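Local coordinates for protein cadherin-related family member 2 (Homo sapiens, PDB 5CZR) that forms calcium-dependent heterophilic complexes with CDHR5 on adjacent microvilli, and so controls how microvilli pack at the apical surface of epithelial cells, at residues 14-19 with 25-30; 67-72 with 99-104; 159-162 with 166-169. All coordinates share one frame; numbering follows the deposited sequence.

Contact 1. Residues 14-19 with 25-30. With CA (calcium ion), chain F; CA (calcium ion), chain G.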
loop_
_atom_site.group_PDB
_atom_site.type_symbol
_atom_site.label_atom_id
_atom_site.label_comp_id
_atom_site.label_asym_id
_atom_site.label_seq_id
_atom_site.Cartn_x
_atom_site.Cartn_y
_atom_site.Cartn_z
ATOM N N VAL A 14 -12.012 -16.802 -6.370
ATOM C CA VAL A 14 -10.609 -16.815 -6.723
ATOM C C VAL A 14 -9.892 -15.642 -6.050
ATOM O O VAL A 14 -10.474 -14.563 -5.875
ATOM C CB VAL A 14 -10.439 -16.746 -8.254
ATOM C CG1 VAL A 14 -10.958 -15.415 -8.807
ATOM C CG2 VAL A 14 -9.000 -16.951 -8.631
ATOM N N ILE A 15 -8.633 -15.881 -5.665
ATOM C CA ILE A 15 -7.810 -14.887 -5.006
ATOM C C ILE A 15 -6.758 -14.439 -5.968
ATOM O O ILE A 15 -6.093 -15.252 -6.562
ATOM C CB ILE A 15 -7.118 -15.475 -3.797
ATOM C CG1 ILE A 15 -8.160 -15.795 -2.729
ATOM C CG2 ILE A 15 -6.121 -14.481 -3.209
ATOM C CD1 ILE A 15 -7.624 -16.659 -1.596
ATOM N N LEU A 16 -6.624 -13.138 -6.131
ATOM C CA LEU A 16 -5.677 -12.568 -7.066
ATOM C C LEU A 16 -4.992 -11.404 -6.407
ATOM O O LEU A 16 -5.616 -10.624 -5.692
ATOM C CB LEU A 16 -6.371 -12.086 -8.335
ATOM C CG LEU A 16 -7.076 -13.173 -9.176
ATOM C CD1 LEU A 16 -7.927 -12.570 -10.294
ATOM C CD2 LEU A 16 -6.052 -14.143 -9.761
ATOM N N PRO A 17 -3.692 -11.268 -6.645
ATOM C CA PRO A 17 -3.007 -10.063 -6.161
ATOM C C PRO A 17 -3.325 -8.810 -6.969
ATOM O O PRO A 17 -3.452 -8.869 -8.188
ATOM C CB PRO A 17 -1.534 -10.438 -6.326
ATOM C CG PRO A 17 -1.532 -11.360 -7.498
ATOM C CD PRO A 17 -2.824 -12.104 -7.486
ATOM N N GLU A 18 -3.405 -7.670 -6.280
ATOM C CA GLU A 18 -3.797 -6.407 -6.915
ATOM C C GLU A 18 -2.774 -5.940 -7.968
ATOM O O GLU A 18 -3.138 -5.198 -8.860
ATOM C CB GLU A 18 -4.077 -5.289 -5.890
ATOM C CG GLU A 18 -2.862 -4.842 -5.076
ATOM C CD GLU A 18 -3.050 -3.504 -4.404
ATOM O OE1 GLU A 18 -2.553 -3.336 -3.282
ATOM O OE2 GLU A 18 -3.694 -2.616 -5.006
ATOM N N ASP A 19 -1.523 -6.386 -7.848
ATOM C CA ASP A 19 -0.462 -6.039 -8.805
ATOM C C ASP A 19 -0.347 -6.964 -10.050
ATOM O O ASP A 19 0.613 -6.884 -10.784
ATOM C CB ASP A 19 0.886 -5.916 -8.083
ATOM C CG ASP A 19 1.286 -7.180 -7.357
ATOM O OD1 ASP A 19 0.614 -8.202 -7.501
ATOM O OD2 ASP A 19 2.286 -7.139 -6.609
ATOM N N GLN A 25 -1.989 -14.465 -17.215
ATOM C CA GLN A 25 -2.924 -15.472 -16.730
ATOM C C GLN A 25 -3.357 -15.159 -15.280
ATOM O O GLN A 25 -2.529 -14.939 -14.401
ATOM C CB GLN A 25 -2.307 -16.862 -16.780
ATOM C CG GLN A 25 -3.214 -17.910 -16.178
ATOM C CD GLN A 25 -2.603 -19.286 -16.247
ATOM O OE1 GLN A 25 -2.461 -19.976 -15.242
ATOM N NE2 GLN A 25 -2.257 -19.710 -17.459
ATOM N N ALA A 26 -4.661 -15.121 -15.070
ATOM C CA ALA A 26 -5.236 -14.922 -13.742
ATOM C C ALA A 26 -5.596 -16.261 -13.087
ATOM O O ALA A 26 -5.225 -16.520 -11.960
ATOM C CB ALA A 26 -6.463 -14.041 -13.861
ATOM N N PHE A 27 -6.337 -17.095 -13.815
ATOM C CA PHE A 27 -6.742 -18.426 -13.342
ATOM C C PHE A 27 -7.420 -19.179 -14.500
ATOM O O PHE A 27 -7.575 -18.628 -15.607
ATOM C CB PHE A 27 -7.718 -18.339 -12.148
ATOM C CG PHE A 27 -8.994 -17.579 -12.457
ATOM C CD1 PHE A 27 -8.975 -16.187 -12.557
ATOM C CD2 PHE A 27 -10.170 -18.237 -12.679
ATOM C CE1 PHE A 27 -10.137 -15.473 -12.823
ATOM C CE2 PHE A 27 -11.324 -17.532 -12.965
ATOM C CZ PHE A 27 -11.318 -16.145 -13.011
ATOM N N TRP A 28 -7.751 -20.437 -14.237
ATOM C CA TRP A 28 -8.402 -21.315 -15.186
ATOM C C TRP A 28 -9.836 -21.546 -14.734
ATOM O O TRP A 28 -10.076 -21.913 -13.567
ATOM C CB TRP A 28 -7.660 -22.655 -15.261
ATOM C CG TRP A 28 -6.355 -22.564 -15.986
ATOM C CD1 TRP A 28 -5.156 -22.199 -15.453
ATOM C CD2 TRP A 28 -6.124 -22.798 -17.386
ATOM N NE1 TRP A 28 -4.180 -22.215 -16.430
ATOM C CE2 TRP A 28 -4.746 -22.586 -17.625
ATOM C CE3 TRP A 28 -6.939 -23.213 -18.445
ATOM C CZ2 TRP A 28 -4.162 -22.733 -18.902
ATOM C CZ3 TRP A 28 -6.362 -23.366 -19.740
ATOM C CH2 TRP A 28 -4.988 -23.126 -19.944
ATOM N N LEU A 29 -10.792 -21.307 -15.628
ATOM C CA LEU A 29 -12.150 -21.788 -15.415
ATOM C C LEU A 29 -12.201 -23.264 -15.773
ATOM O O LEU A 29 -11.724 -23.660 -16.834
ATOM C CB LEU A 29 -13.156 -21.009 -16.263
ATOM C CG LEU A 29 -13.433 -19.570 -15.836
ATOM C CD1 LEU A 29 -14.182 -18.823 -16.926
ATOM C CD2 LEU A 29 -14.225 -19.561 -14.534
ATOM N N VAL A 30 -12.744 -24.074 -14.862
ATOM C CA VAL A 30 -12.757 -25.518 -15.025
ATOM C C VAL A 30 -14.128 -26.067 -14.629
ATOM O O VAL A 30 -14.689 -25.722 -13.598
ATOM C CB VAL A 30 -11.664 -26.248 -14.183
ATOM C CG1 VAL A 30 -11.414 -27.639 -14.751
ATOM C CG2 VAL A 30 -10.345 -25.508 -14.130
HETATM CA CA CA F . -3.544 -0.364 -5.266
HETATM CA CA CA G . -2.072 -1.853 -1.573
HETATM O O HOH W 1 -3.219 -0.479 -7.465
HETATM O O HOH W 2 -2.878 1.671 -4.905
#

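Contact 2. Residues 67-72 with 99-104. With CA (calcium ion), chain F; CA (calcium ion), chain G; CA (calcium ion), chain H.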
loop_
_atom_site.group_PDB
_atom_site.type_symbol
_atom_site.label_atom_id
_atom_site.label_comp_id
_atom_site.label_asym_id
_atom_site.label_seq_id
_atom_site.Cartn_x
_atom_site.Cartn_y
_atom_site.Cartn_z
ATOM N N ASP A 67 -7.119 -3.149 -8.266
ATOM C CA ASP A 67 -6.587 -2.226 -7.228
ATOM C C ASP A 67 -7.331 -2.467 -5.923
ATOM O O ASP A 67 -8.535 -2.225 -5.848
ATOM C CB ASP A 67 -6.726 -0.766 -7.682
ATOM C CG ASP A 67 -6.203 0.227 -6.675
ATOM O OD1 ASP A 67 -5.594 -0.187 -5.658
ATOM O OD2 ASP A 67 -6.378 1.451 -6.898
ATOM N N TYR A 68 -6.628 -2.997 -4.932
ATOM C CA TYR A 68 -7.198 -3.289 -3.614
ATOM C C TYR A 68 -7.781 -2.032 -2.986
ATOM O O TYR A 68 -8.797 -2.099 -2.306
ATOM C CB TYR A 68 -6.140 -3.877 -2.677
ATOM C CG TYR A 68 -6.661 -4.266 -1.326
ATOM C CD1 TYR A 68 -7.179 -5.556 -1.085
ATOM C CD2 TYR A 68 -6.647 -3.357 -0.280
ATOM C CE1 TYR A 68 -7.677 -5.921 0.163
ATOM C CE2 TYR A 68 -7.146 -3.702 0.974
ATOM C CZ TYR A 68 -7.655 -4.981 1.191
ATOM O OH TYR A 68 -8.142 -5.296 2.433
ATOM N N GLU A 69 -7.158 -0.883 -3.252
ATOM C CA GLU A 69 -7.548 0.360 -2.615
ATOM C C GLU A 69 -8.867 0.892 -3.183
ATOM O O GLU A 69 -9.444 1.799 -2.631
ATOM C CB GLU A 69 -6.421 1.409 -2.752
ATOM C CG GLU A 69 -5.266 1.256 -1.749
ATOM C CD GLU A 69 -4.380 0.040 -1.961
ATOM O OE1 GLU A 69 -3.977 -0.244 -3.086
ATOM O OE2 GLU A 69 -4.034 -0.657 -0.994
ATOM N N THR A 70 -9.335 0.319 -4.293
ATOM C CA THR A 70 -10.498 0.850 -5.040
ATOM C C THR A 70 -11.675 -0.137 -5.051
ATOM O O THR A 70 -12.807 0.279 -4.917
ATOM C CB THR A 70 -10.034 1.200 -6.453
ATOM O OG1 THR A 70 -9.356 2.451 -6.379
ATOM C CG2 THR A 70 -11.165 1.334 -7.462
ATOM N N LEU A 71 -11.372 -1.427 -5.182
ATOM C CA LEU A 71 -12.362 -2.494 -5.301
ATOM C C LEU A 71 -11.731 -3.793 -4.795
ATOM O O LEU A 71 -10.968 -4.446 -5.521
ATOM C CB LEU A 71 -12.747 -2.633 -6.777
ATOM C CG LEU A 71 -13.893 -3.550 -7.118
ATOM C CD1 LEU A 71 -15.189 -3.063 -6.451
ATOM C CD2 LEU A 71 -14.070 -3.599 -8.624
ATOM N N TYR A 72 -11.948 -4.108 -3.525
ATOM C CA TYR A 72 -11.165 -5.157 -2.878
ATOM C C TYR A 72 -11.747 -6.534 -3.047
ATOM O O TYR A 72 -11.070 -7.534 -2.869
ATOM C CB TYR A 72 -10.911 -4.831 -1.392
ATOM C CG TYR A 72 -12.077 -5.196 -0.423
ATOM C CD1 TYR A 72 -13.416 -4.855 -0.694
ATOM C CD2 TYR A 72 -11.833 -5.952 0.699
ATOM C CE1 TYR A 72 -14.460 -5.252 0.141
ATOM C CE2 TYR A 72 -12.854 -6.323 1.586
ATOM C CZ TYR A 72 -14.174 -5.997 1.297
ATOM O OH TYR A 72 -15.172 -6.381 2.150
ATOM N N ASN A 99 2.006 -4.100 -1.328
ATOM C CA ASN A 99 2.613 -2.856 -0.817
ATOM C C ASN A 99 2.907 -1.823 -1.893
ATOM O O ASN A 99 4.071 -1.565 -2.227
ATOM C CB ASN A 99 3.855 -3.157 -0.005
ATOM C CG ASN A 99 4.326 -1.963 0.760
ATOM O OD1 ASN A 99 3.573 -1.012 0.931
ATOM N ND2 ASN A 99 5.560 -2.012 1.268
ATOM N N ASP A 100 1.852 -1.222 -2.425
ATOM C CA ASP A 100 1.955 -0.316 -3.566
ATOM C C ASP A 100 1.720 1.172 -3.220
ATOM O O ASP A 100 1.685 2.017 -4.125
ATOM C CB ASP A 100 0.976 -0.738 -4.663
ATOM C CG ASP A 100 -0.472 -0.686 -4.221
ATOM O OD1 ASP A 100 -0.770 -0.555 -2.990
ATOM O OD2 ASP A 100 -1.326 -0.760 -5.123
ATOM N N ASN A 101 1.583 1.477 -1.928
ATOM C CA ASN A 101 1.537 2.838 -1.460
ATOM C C ASN A 101 2.647 3.139 -0.463
ATOM O O ASN A 101 3.141 2.263 0.280
ATOM C CB ASN A 101 0.195 3.097 -0.801
ATOM C CG ASN A 101 -0.945 3.082 -1.786
ATOM O OD1 ASN A 101 -1.232 4.087 -2.399
ATOM N ND2 ASN A 101 -1.545 1.923 -1.991
ATOM N N ALA A 102 3.042 4.400 -0.465
ATOM C CA ALA A 102 4.076 4.902 0.419
ATOM C C ALA A 102 3.406 5.750 1.516
ATOM O O ALA A 102 2.334 6.300 1.304
ATOM C CB ALA A 102 5.049 5.755 -0.382
ATOM N N PRO A 103 4.056 5.902 2.667
ATOM C CA PRO A 103 3.542 6.891 3.592
ATOM C C PRO A 103 3.546 8.329 3.022
ATOM O O PRO A 103 4.470 8.719 2.323
ATOM C CB PRO A 103 4.486 6.780 4.777
ATOM C CG PRO A 103 5.070 5.405 4.668
ATOM C CD PRO A 103 5.228 5.191 3.196
ATOM N N VAL A 104 2.492 9.088 3.338
ATOM C CA VAL A 104 2.307 10.460 2.868
ATOM C C VAL A 104 2.135 11.350 4.128
ATOM O O VAL A 104 1.267 11.119 4.959
ATOM C CB VAL A 104 1.042 10.563 1.947
ATOM C CG1 VAL A 104 0.712 12.015 1.560
ATOM C CG2 VAL A 104 1.195 9.706 0.688
HETATM CA CA CA F . -3.544 -0.364 -5.266
HETATM CA CA CA G . -2.072 -1.853 -1.573
HETATM CA CA CA H . 2.773 0.890 2.003
HETATM O O HOH W 2 -2.878 1.671 -4.905
HETATM O O HOH W 1 -3.219 -0.479 -7.465
#

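Contact 3. Residues 159-162 with 166-169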
loop_
_atom_site.group_PDB
_atom_site.type_symbol
_atom_site.label_atom_id
_atom_site.label_comp_id
_atom_site.label_asym_id
_atom_site.label_seq_id
_atom_site.Cartn_x
_atom_site.Cartn_y
_atom_site.Cartn_z
ATOM N N ARG A 159 15.035 13.654 18.761
ATOM C CA ARG A 159 14.650 12.293 18.570
ATOM C C ARG A 159 13.221 12.321 18.102
ATOM O O ARG A 159 12.433 13.182 18.511
ATOM C CB ARG A 159 14.972 11.501 19.844
ATOM C CG ARG A 159 14.294 10.167 19.988
ATOM C CD ARG A 159 14.156 9.700 21.431
ATOM N NE ARG A 159 13.792 8.260 21.536
ATOM C CZ ARG A 159 13.515 7.618 22.670
ATOM N NH1 ARG A 159 13.207 6.329 22.642
ATOM N NH2 ARG A 159 13.553 8.248 23.828
ATOM N N ILE A 160 12.873 11.425 17.188
ATOM C CA ILE A 160 11.455 11.298 16.785
ATOM C C ILE A 160 10.874 10.011 17.338
ATOM O O ILE A 160 11.498 8.975 17.220
ATOM C CB ILE A 160 11.284 11.408 15.257
ATOM C CG1 ILE A 160 9.821 11.508 14.895
ATOM C CG2 ILE A 160 11.959 10.250 14.511
ATOM C CD1 ILE A 160 9.564 12.093 13.522
ATOM N N LEU A 161 9.701 10.086 17.956
ATOM C CA LEU A 161 9.070 8.926 18.591
ATOM C C LEU A 161 8.090 8.240 17.619
ATOM O O LEU A 161 7.810 8.787 16.574
ATOM C CB LEU A 161 8.313 9.355 19.865
ATOM C CG LEU A 161 9.096 10.178 20.884
ATOM C CD1 LEU A 161 8.243 10.468 22.107
ATOM C CD2 LEU A 161 10.361 9.450 21.303
ATOM N N ALA A 162 7.609 7.047 17.990
ATOM C CA ALA A 162 6.798 6.195 17.099
ATOM C C ALA A 162 5.481 6.821 16.716
ATOM O O ALA A 162 4.914 6.485 15.692
ATOM C CB ALA A 162 6.544 4.835 17.740
ATOM N N ILE A 166 8.397 14.831 17.793
ATOM C CA ILE A 166 9.801 15.080 17.857
ATOM C C ILE A 166 10.077 15.702 19.225
ATOM O O ILE A 166 9.474 16.695 19.596
ATOM C CB ILE A 166 10.219 16.025 16.711
ATOM C CG1 ILE A 166 10.029 15.298 15.399
ATOM C CG2 ILE A 166 11.653 16.505 16.857
ATOM C CD1 ILE A 166 9.924 16.231 14.226
ATOM N N VAL A 167 11.069 15.152 19.905
ATOM C CA VAL A 167 11.472 15.626 21.225
ATOM C C VAL A 167 12.884 16.215 21.240
ATOM O O VAL A 167 13.798 15.764 20.515
ATOM C CB VAL A 167 11.334 14.541 22.320
ATOM C CG1 VAL A 167 9.891 14.155 22.479
ATOM C CG2 VAL A 167 12.199 13.324 22.045
ATOM N N LEU A 168 13.078 17.182 22.134
ATOM C CA LEU A 168 14.399 17.721 22.380
ATOM C C LEU A 168 15.194 16.716 23.204
ATOM O O LEU A 168 14.757 16.267 24.267
ATOM C CB LEU A 168 14.288 19.050 23.103
ATOM C CG LEU A 168 15.614 19.753 23.350
ATOM C CD1 LEU A 168 16.245 20.137 22.019
ATOM C CD2 LEU A 168 15.421 20.974 24.251
ATOM N N ASN A 169 16.371 16.355 22.713
ATOM C CA ASN A 169 17.185 15.343 23.370
ATOM C C ASN A 169 18.537 15.843 23.914
ATOM O O ASN A 169 19.293 15.081 24.488
ATOM C CB ASN A 169 17.394 14.236 22.367
ATOM C CG ASN A 169 17.851 12.951 22.995
ATOM O OD1 ASN A 169 17.144 12.361 23.779
ATOM N ND2 ASN A 169 19.046 12.519 22.649
#

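Contact 1. Residues 14-19 with 25-30
E18 OE2, two residues beyond the L16 that packs on A26, is gripped by the calcium ion of chain F at 2.3 Å and by the backbone NH of Y68. The partner oxygen E18 OE1 binds the calcium ion of chain G, also at 2.3 Å, so the carboxylate bridges two metals at the junction of cadherin domains 1 and 2. D67, E69, D100 and two waters complete the chain F site.

The two strands belong to opposite sheets of the cadherin beta sandwich. Their axes run nearly antiparallel (169°) and come no closer than 8.0 Å, and side chains make most of the contact. V14 crosses F27 at about a right angle and lays its methyls over one ring face: V14 CG1 stands 4.3 Å from the F27 centroid, 17° off the normal, a CH-pi contact, while V14 CG2 reaches F27 CG at 3.9 Å. F27 is delivered there by chi1 59°, with CG tucked between the backbone N and the carbonyl carbon. M91 touches both V14 and F27.

The strand bulges at A26-F27, two residues set against the single V60 of strand 59-62 (a classic beta bulge), and F51 touches both A26 and L16. L16 spreads its two methyls: CD1 approaches F27 CD1 obliquely at 4.4 Å, whereas CD2 lies 4.1 Å from A26 CB and 3.3 Å from A26 O.

Contact 2. Residues 67-72 with 99-104
Two carboxylates of like charge crowd together here, E69 OE1 lying 3.2 Å from D100 OD1; the pair is not hydrogen-bonded, and both oxygens bind calcium. The metals account for the closeness. E69 OE1 binds the calcium ion of chain F at 2.2 Å and E69 OE2 that of chain G at 2.4 Å; D100 spans the same pair, with OD2 on the chain F ion and OD1 on the chain G ion. The positive metals probably offset much of the repulsion. The glutamate chain is bent at chi2 (70°), which turns the carboxylate so that its two oxygens bridge the ions.

These residues belong to the cadherin calcium motifs DXE (D67 to E69) and DXNDN (D97 to N101). D67 OD1 binds the chain F ion at 2.1 Å and also accepts from E69 N at 3.0 Å, an Asx turn that ties one ligand to the next. That NH comes from above the carboxylate plane, 61° out of it. T70 OG1 donates to D67 OD2, so both carboxylate oxygens are held and the group's rotation is restrained.

N101 approaches E69 from the opposite direction, its ND2 standing 3.4 Å from E69 CD with the amide and carboxylate planes 73° apart. The same ND2 donates at 3.2 Å to water 2, a ligand of the chain F ion, and thus acts in the second shell. N101 turns its backbone O to the chain H calcium at 2.2 Å, joined there by N99 OD1 and by D131, D133, A137 and D189.

Residues 67-72 lie in the loop between strands 59-62 and 73-81, with Y72 backbone-bonded to V95 of strand 86-96; residues 99-104 lead from strand 86-96 into strand 104-105, where V104 pairs with V130 of strand 123-130.

Contact 3. Residues 159-162 with 166-169
R159 and V167 form an antiparallel hydrogen-bonded pair, their CA atoms 5.3 Å apart. R159 N donates to V167 O at 3.0 Å, in the carbonyl plane, and V167 N returns a bond to R159 O at 2.8 Å. The second is the straighter at the acceptor, with a C=O...donor angle of 167° against 153° for the first. R159 O also receives a CA-H...O contact from I166 CA at 3.3 Å, so this oxygen meets two neighbours of the opposing strand.

The next pair, I160 with I166, is non-hydrogen-bonded, and its CA atoms close to 4.3 Å. Together the pairs define the beta hairpin of strands 158-160 and 165-168 in the second cadherin domain, where 158-160 is an outermost strand of its four-stranded sheet within the chain.

Apolar contacts divide between the sheet's two faces. On one, I160 CD1 meets I166 CG1 at 3.7 Å; V127, Y142 and I144 also touch I160, while L183 and L185 touch I166, placing this face inside the sandwich. On the other, R159 and V167 lie side by side, R159 CB being 4.0 Å from V167 CG2. Just beyond the strand, the L161 side chain crosses V167 at about a right angle and brings L161 CD1 to V167 CG1 at 4.1 Å.

Among the polar ends, R159 has CG opposite the backbone N (chi1 163°) and its chain extended beyond, carrying the guanidinium away from V167, with L161 CD2 over one face near the rim. N169 CB packs beside R159 CB, its amide ND2 donating to H156 O.

In the fold
Contacts 1 and 2 share the calcium ions of chains F and G and meet directly, E18 OE2 lying 3.0 Å from D100 OD2; contact 3 stands apart in the second cadherin domain, its nearest atoms about 11 Å from contact 2 and about 23 Å from contact 1. Contact 1 is partly buried and, between its strands, apolar, joining two sheets of one sandwich by side chains. Contact 2 lies at the surface, between calcium-binding loops, and relies on metal coordination. Contact 3, also at the surface, is held by main-chain pairing within a single sheet, with its isoleucines turned to the interior.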